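Local coordinates for penicillin-binding protein PbpB (Mycobacterium tuberculosis, PDB 6KGU) that cross-links peptidoglycan in cell wall synthesis through its transpeptidase domain, the part that beta-lactam antibiotics such as aztreonam inactivate, at residues Y489-I501 with Y509-N521. Sequence-based numbering, arbitrary orientation. Where two conformers were deposited one is given.
Sequences YFDDVYWITFAGI and YVIGIMLDNPARN. With AZR (2-({[(1Z)-1-(2-amino-1,3-thiazol-4-yl)-2-oxo-2-{[(2S,3S)-1-oxo-3-(sulfoamino)butan-2-yl]amino}ethylidene]amino}oxy)-2-methylpropanoic acid), chain B.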
loop_
_atom_site.group_PDB
_atom_site.type_symbol
_atom_site.label_atom_id
_atom_site.label_comp_id
_atom_site.label_asym_id
_atom_site.label_seq_id
_atom_site.Cartn_x
_atom_site.Cartn_y
_atom_site.Cartn_z
ATOM N N TYR A 489 -19.277 15.336 -3.911
ATOM C CA TYR A 489 -18.398 15.110 -2.771
ATOM C C TYR A 489 -19.137 15.335 -1.462
ATOM O O TYR A 489 -19.958 16.245 -1.341
ATOM C CB TYR A 489 -17.175 16.025 -2.839
ATOM C CG TYR A 489 -16.118 15.505 -3.774
ATOM C CD1 TYR A 489 -15.375 14.376 -3.445
ATOM C CD2 TYR A 489 -15.867 16.129 -4.990
ATOM C CE1 TYR A 489 -14.408 13.877 -4.303
ATOM C CE2 TYR A 489 -14.897 15.641 -5.856
ATOM C CZ TYR A 489 -14.169 14.514 -5.507
ATOM O OH TYR A 489 -13.208 14.018 -6.368
ATOM N N PHE A 490 -18.857 14.476 -0.486
ATOM C CA PHE A 490 -19.227 14.774 0.885
ATOM C C PHE A 490 -18.509 16.037 1.350
ATOM O O PHE A 490 -17.561 16.518 0.731
ATOM C CB PHE A 490 -18.852 13.625 1.822
ATOM C CG PHE A 490 -19.811 12.476 1.812
ATOM C CD1 PHE A 490 -21.073 12.603 2.376
ATOM C CD2 PHE A 490 -19.438 11.255 1.277
ATOM C CE1 PHE A 490 -21.957 11.531 2.389
ATOM C CE2 PHE A 490 -20.306 10.179 1.301
ATOM C CZ PHE A 490 -21.576 10.321 1.850
ATOM N N ASP A 491 -18.955 16.550 2.487
ATOM C CA ASP A 491 -18.309 17.684 3.121
ATOM C C ASP A 491 -17.297 17.241 4.165
ATOM O O ASP A 491 -16.276 17.915 4.363
ATOM C CB ASP A 491 -19.382 18.580 3.758
ATOM C CG ASP A 491 -18.805 19.771 4.498
ATOM O OD1 ASP A 491 -18.281 20.693 3.833
ATOM O OD2 ASP A 491 -18.901 19.804 5.745
ATOM N N ASP A 492 -17.542 16.086 4.804
ATOM C CA ASP A 492 -16.786 15.690 5.986
ATOM C C ASP A 492 -16.571 14.180 6.059
ATOM O O ASP A 492 -16.537 13.616 7.157
ATOM C CB ASP A 492 -17.505 16.168 7.252
ATOM C CG ASP A 492 -18.943 15.671 7.325
ATOM O OD1 ASP A 492 -19.585 15.537 6.262
ATOM O OD2 ASP A 492 -19.427 15.410 8.446
ATOM N N VAL A 493 -16.435 13.510 4.918
ATOM C CA VAL A 493 -16.153 12.077 4.859
ATOM C C VAL A 493 -14.877 11.902 4.046
ATOM O O VAL A 493 -14.834 12.305 2.876
ATOM C CB VAL A 493 -17.320 11.297 4.231
ATOM C CG1 VAL A 493 -17.055 9.802 4.282
ATOM C CG2 VAL A 493 -18.629 11.656 4.924
ATOM N N TYR A 494 -13.842 11.297 4.655
ATOM C CA TYR A 494 -12.510 11.243 4.052
ATOM C C TYR A 494 -11.967 9.831 3.907
ATOM O O TYR A 494 -12.278 8.936 4.698
ATOM C CB TYR A 494 -11.489 12.020 4.866
ATOM C CG TYR A 494 -11.952 13.381 5.272
ATOM C CD1 TYR A 494 -11.895 13.781 6.595
ATOM C CD2 TYR A 494 -12.446 14.269 4.331
ATOM C CE1 TYR A 494 -12.323 15.034 6.975
ATOM C CE2 TYR A 494 -12.874 15.513 4.694
ATOM C CZ TYR A 494 -12.813 15.892 6.017
ATOM O OH TYR A 494 -13.245 17.142 6.375
ATOM N N TRP A 495 -11.140 9.643 2.876
ATOM C CA TRP A 495 -10.130 8.597 2.872
ATOM C C TRP A 495 -8.844 9.207 3.400
ATOM O O TRP A 495 -8.333 10.168 2.816
ATOM C CB TRP A 495 -9.862 8.035 1.482
ATOM C CG TRP A 495 -10.832 7.059 1.008
ATOM C CD1 TRP A 495 -11.187 5.868 1.601
ATOM C CD2 TRP A 495 -11.587 7.157 -0.191
ATOM N NE1 TRP A 495 -12.139 5.229 0.842
ATOM C CE2 TRP A 495 -12.400 5.996 -0.268
ATOM C CE3 TRP A 495 -11.663 8.116 -1.212
ATOM C CZ2 TRP A 495 -13.274 5.772 -1.328
ATOM C CZ3 TRP A 495 -12.530 7.887 -2.268
ATOM C CH2 TRP A 495 -13.328 6.725 -2.316
ATOM N N ILE A 496 -8.319 8.632 4.479
ATOM C CA ILE A 496 -7.035 9.015 5.055
ATOM C C ILE A 496 -5.992 7.998 4.607
ATOM O O ILE A 496 -6.203 6.788 4.745
ATOM C CB ILE A 496 -7.121 9.067 6.589
ATOM C CG1 ILE A 496 -8.263 9.997 7.018
ATOM C CG2 ILE A 496 -5.757 9.403 7.217
ATOM C CD1 ILE A 496 -8.272 11.325 6.380
ATOM N N THR A 497 -4.862 8.486 4.102
ATOM C CA THR A 497 -3.763 7.643 3.655
ATOM C C THR A 497 -2.458 8.117 4.268
ATOM O O THR A 497 -2.310 9.286 4.631
ATOM C CB THR A 497 -3.612 7.661 2.130
ATOM O OG1 THR A 497 -3.598 9.016 1.663
ATOM C CG2 THR A 497 -4.768 6.900 1.473
ATOM N N PHE A 498 -1.525 7.182 4.411
ATOM C CA PHE A 498 -0.129 7.503 4.658
ATOM C C PHE A 498 0.701 6.484 3.899
ATOM O O PHE A 498 0.371 5.295 3.889
ATOM C CB PHE A 498 0.261 7.480 6.163
ATOM C CG PHE A 498 1.616 8.135 6.453
ATOM C CD1 PHE A 498 2.800 7.427 6.300
ATOM C CD2 PHE A 498 1.692 9.468 6.836
ATOM C CE1 PHE A 498 4.032 8.026 6.545
ATOM C CE2 PHE A 498 2.925 10.078 7.066
ATOM C CZ PHE A 498 4.096 9.353 6.919
ATOM N N ALA A 499 1.760 6.948 3.251
ATOM C CA ALA A 499 2.722 6.042 2.639
ATOM C C ALA A 499 4.097 6.549 3.020
ATOM O O ALA A 499 4.349 7.752 2.936
ATOM C CB ALA A 499 2.573 5.980 1.116
ATOM N N GLY A 500 4.968 5.651 3.470
ATOM C CA GLY A 500 6.283 6.098 3.876
ATOM C C GLY A 500 7.334 5.036 3.641
ATOM O O GLY A 500 7.040 3.902 3.252
ATOM N N ILE A 501 8.575 5.422 3.914
ATOM C CA ILE A 501 9.754 4.604 3.651
ATOM C C ILE A 501 10.608 4.606 4.909
ATOM O O ILE A 501 10.863 5.672 5.483
ATOM C CB ILE A 501 10.549 5.151 2.448
ATOM C CG1 ILE A 501 9.686 5.110 1.167
ATOM C CG2 ILE A 501 11.862 4.404 2.262
ATOM C CD1 ILE A 501 10.242 5.954 -0.005
ATOM N N TYR A 509 11.937 -0.850 4.172
ATOM C CA TYR A 509 10.520 -1.156 4.263
ATOM C C TYR A 509 9.712 -0.011 3.681
ATOM O O TYR A 509 10.029 1.164 3.897
ATOM C CB TYR A 509 10.087 -1.389 5.700
ATOM C CG TYR A 509 10.805 -2.547 6.348
ATOM C CD1 TYR A 509 10.519 -3.858 5.984
ATOM C CD2 TYR A 509 11.773 -2.325 7.311
ATOM C CE1 TYR A 509 11.187 -4.919 6.577
ATOM C CE2 TYR A 509 12.443 -3.386 7.914
ATOM C CZ TYR A 509 12.143 -4.673 7.542
ATOM O OH TYR A 509 12.807 -5.721 8.144
ATOM N N VAL A 510 8.669 -0.363 2.943
ATOM C CA VAL A 510 7.726 0.606 2.410
ATOM C C VAL A 510 6.370 0.270 3.006
ATOM O O VAL A 510 5.942 -0.890 2.962
ATOM C CB VAL A 510 7.701 0.574 0.871
ATOM C CG1 VAL A 510 6.899 1.740 0.319
ATOM C CG2 VAL A 510 9.130 0.574 0.323
ATOM N N ILE A 511 5.712 1.266 3.594
ATOM C CA ILE A 511 4.489 1.050 4.349
ATOM C C ILE A 511 3.393 1.937 3.779
ATOM O O ILE A 511 3.565 3.157 3.713
ATOM C CB ILE A 511 4.694 1.342 5.844
ATOM C CG1 ILE A 511 5.766 0.409 6.420
ATOM C CG2 ILE A 511 3.335 1.187 6.582
ATOM C CD1 ILE A 511 6.311 0.843 7.757
ATOM N N GLY A 512 2.267 1.333 3.394
ATOM C CA GLY A 512 1.094 2.080 2.947
ATOM C C GLY A 512 -0.111 1.763 3.812
ATOM O O GLY A 512 -0.351 0.601 4.151
ATOM N N ILE A 513 -0.873 2.797 4.157
ATOM C CA ILE A 513 -1.993 2.690 5.098
ATOM C C ILE A 513 -3.175 3.468 4.526
ATOM O O ILE A 513 -2.994 4.538 3.939
ATOM C CB ILE A 513 -1.628 3.258 6.493
ATOM C CG1 ILE A 513 -0.513 2.450 7.159
ATOM C CG2 ILE A 513 -2.858 3.316 7.445
ATOM C CD1 ILE A 513 0.222 3.263 8.211
ATOM N N MET A 514 -4.388 2.954 4.717
ATOM C CA MET A 514 -5.578 3.725 4.402
ATOM C C MET A 514 -6.626 3.499 5.484
ATOM O O MET A 514 -6.798 2.387 5.980
ATOM C CB MET A 514 -6.147 3.376 3.014
ATOM C CG MET A 514 -7.339 4.248 2.633
ATOM S SD MET A 514 -8.925 3.624 3.265
ATOM C CE MET A 514 -9.265 2.368 2.032
ATOM N N LEU A 515 -7.297 4.586 5.871
ATOM C CA LEU A 515 -8.396 4.580 6.836
ATOM C C LEU A 515 -9.645 5.127 6.166
ATOM O O LEU A 515 -9.610 6.219 5.593
ATOM C CB LEU A 515 -8.100 5.448 8.056
ATOM C CG LEU A 515 -7.096 4.882 9.062
ATOM C CD1 LEU A 515 -5.742 5.085 8.502
ATOM C CD2 LEU A 515 -7.214 5.582 10.410
ATOM N N ASP A 516 -10.749 4.393 6.270
ATOM C CA ASP A 516 -12.008 4.806 5.659
ATOM C C ASP A 516 -12.774 5.644 6.676
ATOM O O ASP A 516 -13.379 5.111 7.610
ATOM C CB ASP A 516 -12.815 3.596 5.203
ATOM C CG ASP A 516 -14.144 3.988 4.545
ATOM O OD1 ASP A 516 -14.526 5.180 4.590
ATOM O OD2 ASP A 516 -14.815 3.105 3.985
ATOM N N ASN A 517 -12.730 6.955 6.483
ATOM C CA ASN A 517 -13.478 7.930 7.271
ATOM C C ASN A 517 -13.338 7.801 8.792
ATOM O O ASN A 517 -14.336 7.607 9.494
ATOM C CB ASN A 517 -14.947 7.896 6.875
ATOM C CG ASN A 517 -15.708 9.091 7.425
ATOM O OD1 ASN A 517 -15.202 10.220 7.424
ATOM N ND2 ASN A 517 -16.904 8.850 7.913
ATOM N N PRO A 518 -12.133 7.947 9.334
ATOM C CA PRO A 518 -11.986 7.911 10.792
ATOM C C PRO A 518 -12.555 9.172 11.427
ATOM O O PRO A 518 -12.545 10.257 10.837
ATOM C CB PRO A 518 -10.469 7.825 10.997
ATOM C CG PRO A 518 -9.901 8.551 9.808
ATOM C CD PRO A 518 -10.863 8.277 8.657
ATOM N N ALA A 519 -13.080 9.008 12.643
ATOM C CA ALA A 519 -13.489 10.149 13.449
ATOM C C ALA A 519 -12.314 10.748 14.218
ATOM O O ALA A 519 -12.384 11.910 14.626
ATOM C CB ALA A 519 -14.603 9.732 14.426
ATOM N N ARG A 520 -11.235 9.984 14.400
ATOM C CA ARG A 520 -10.078 10.378 15.201
ATOM C C ARG A 520 -8.814 9.865 14.517
ATOM O O ARG A 520 -8.877 9.121 13.536
ATOM C CB ARG A 520 -10.173 9.825 16.639
ATOM C CG ARG A 520 -11.409 10.319 17.415
ATOM C CD ARG A 520 -11.611 9.549 18.724
ATOM N NE ARG A 520 -11.999 8.169 18.479
ATOM C CZ ARG A 520 -13.239 7.796 18.189
ATOM N NH1 ARG A 520 -14.200 8.700 18.115
ATOM N NH2 ARG A 520 -13.510 6.525 17.963
ATOM N N ASN A 521 -7.662 10.269 15.049
ATOM C CA ASN A 521 -6.363 9.689 14.708
ATOM C C ASN A 521 -6.320 8.182 14.857
ATOM O O ASN A 521 -7.147 7.605 15.573
ATOM C CB ASN A 521 -5.253 10.247 15.600
ATOM C CG ASN A 521 -4.644 11.467 15.038
ATOM O OD1 ASN A 521 -5.217 12.091 14.143
ATOM N ND2 ASN A 521 -3.476 11.848 15.563
HETATM C C7 AZR B . -4.866 19.000 2.512
HETATM S S8 AZR B . -8.727 14.813 -3.767
HETATM O O9 AZR B . -4.527 14.988 0.528
HETATM O O10 AZR B . -6.744 18.814 -1.102
HETATM O O11 AZR B . -8.855 18.462 1.208
HETATM N N12 AZR B . -3.155 17.223 2.290
HETATM N N13 AZR B . -6.309 17.099 0.335
HETATM N N14 AZR B . -9.381 17.578 0.219
HETATM N N15 AZR B . -10.056 15.644 -1.707
HETATM N N16 AZR B . -11.169 14.004 -2.974
HETATM S S17 AZR B . -2.728 16.501 3.648
HETATM C C18 AZR B . -4.557 17.595 2.026
HETATM C C19 AZR B . -4.891 17.375 0.541
HETATM C C20 AZR B . -4.157 16.069 0.143
HETATM C C21 AZR B . -7.093 17.793 -0.511
HETATM C C22 AZR B . -8.478 17.258 -0.629
HETATM C C23 AZR B . -9.794 18.805 2.202
HETATM C C24 AZR B . -8.834 16.306 -1.712
HETATM C C25 AZR B . -8.000 15.993 -2.738
HETATM C C26 AZR B . -10.133 14.817 -2.729
HETATM C C27 AZR B . -10.025 17.547 3.020
HETATM C C28 AZR B . -9.256 19.933 3.066
HETATM C C29 AZR B . -11.079 19.249 1.506
HETATM O O30 AZR B . -11.125 19.599 0.347
HETATM O O31 AZR B . -12.105 19.256 2.299
HETATM O O32 AZR B . -2.803 17.449 4.698
HETATM O O33 AZR B . -1.210 16.179 3.501
HETATM O O34 AZR B . -3.409 15.261 3.717
#
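V510 sets CG1 3.6 Å from G500 O near the start of the second strand of an antiparallel hairpin, 493-501 with 509-516, in the central sheet of the transpeptidase domain. I511 and G500 bond reciprocally through their backbones. G512 faces A499 as a non-hydrogen-bonded pair, CA atoms 4.3 Å apart. I513 repeats the paired bonds with F498, whose ring meets F534 of helix 531-544. M514 lies on the other face: CG stands anti to the backbone N (chi1 -176°) and crosses T497 CG2, then, in one of two conformers, the bent chain brings SD to 3.6 Å from W495 CD1, an oblique Met-aromatic contact. L515 N gives I496 O a nearly straight bond of 2.7 Å, in the carbonyl plane, while the two CB atoms meet on the face shared with F498. N517 leaves the strand and crosses V493 at about a right angle, CG 3.5 Å from V493 CG1; its OD1 takes the N-H of Y494 at 3.3 Å, the donor standing 42° out of the carbonyl plane. On its other edge strand 493-501 pairs with strand 473-483, and Y494 and Y489 reach the bound aztreonam. P518 presses its ring atoms CG and CD on I496 CG1, each at 3.5 Å.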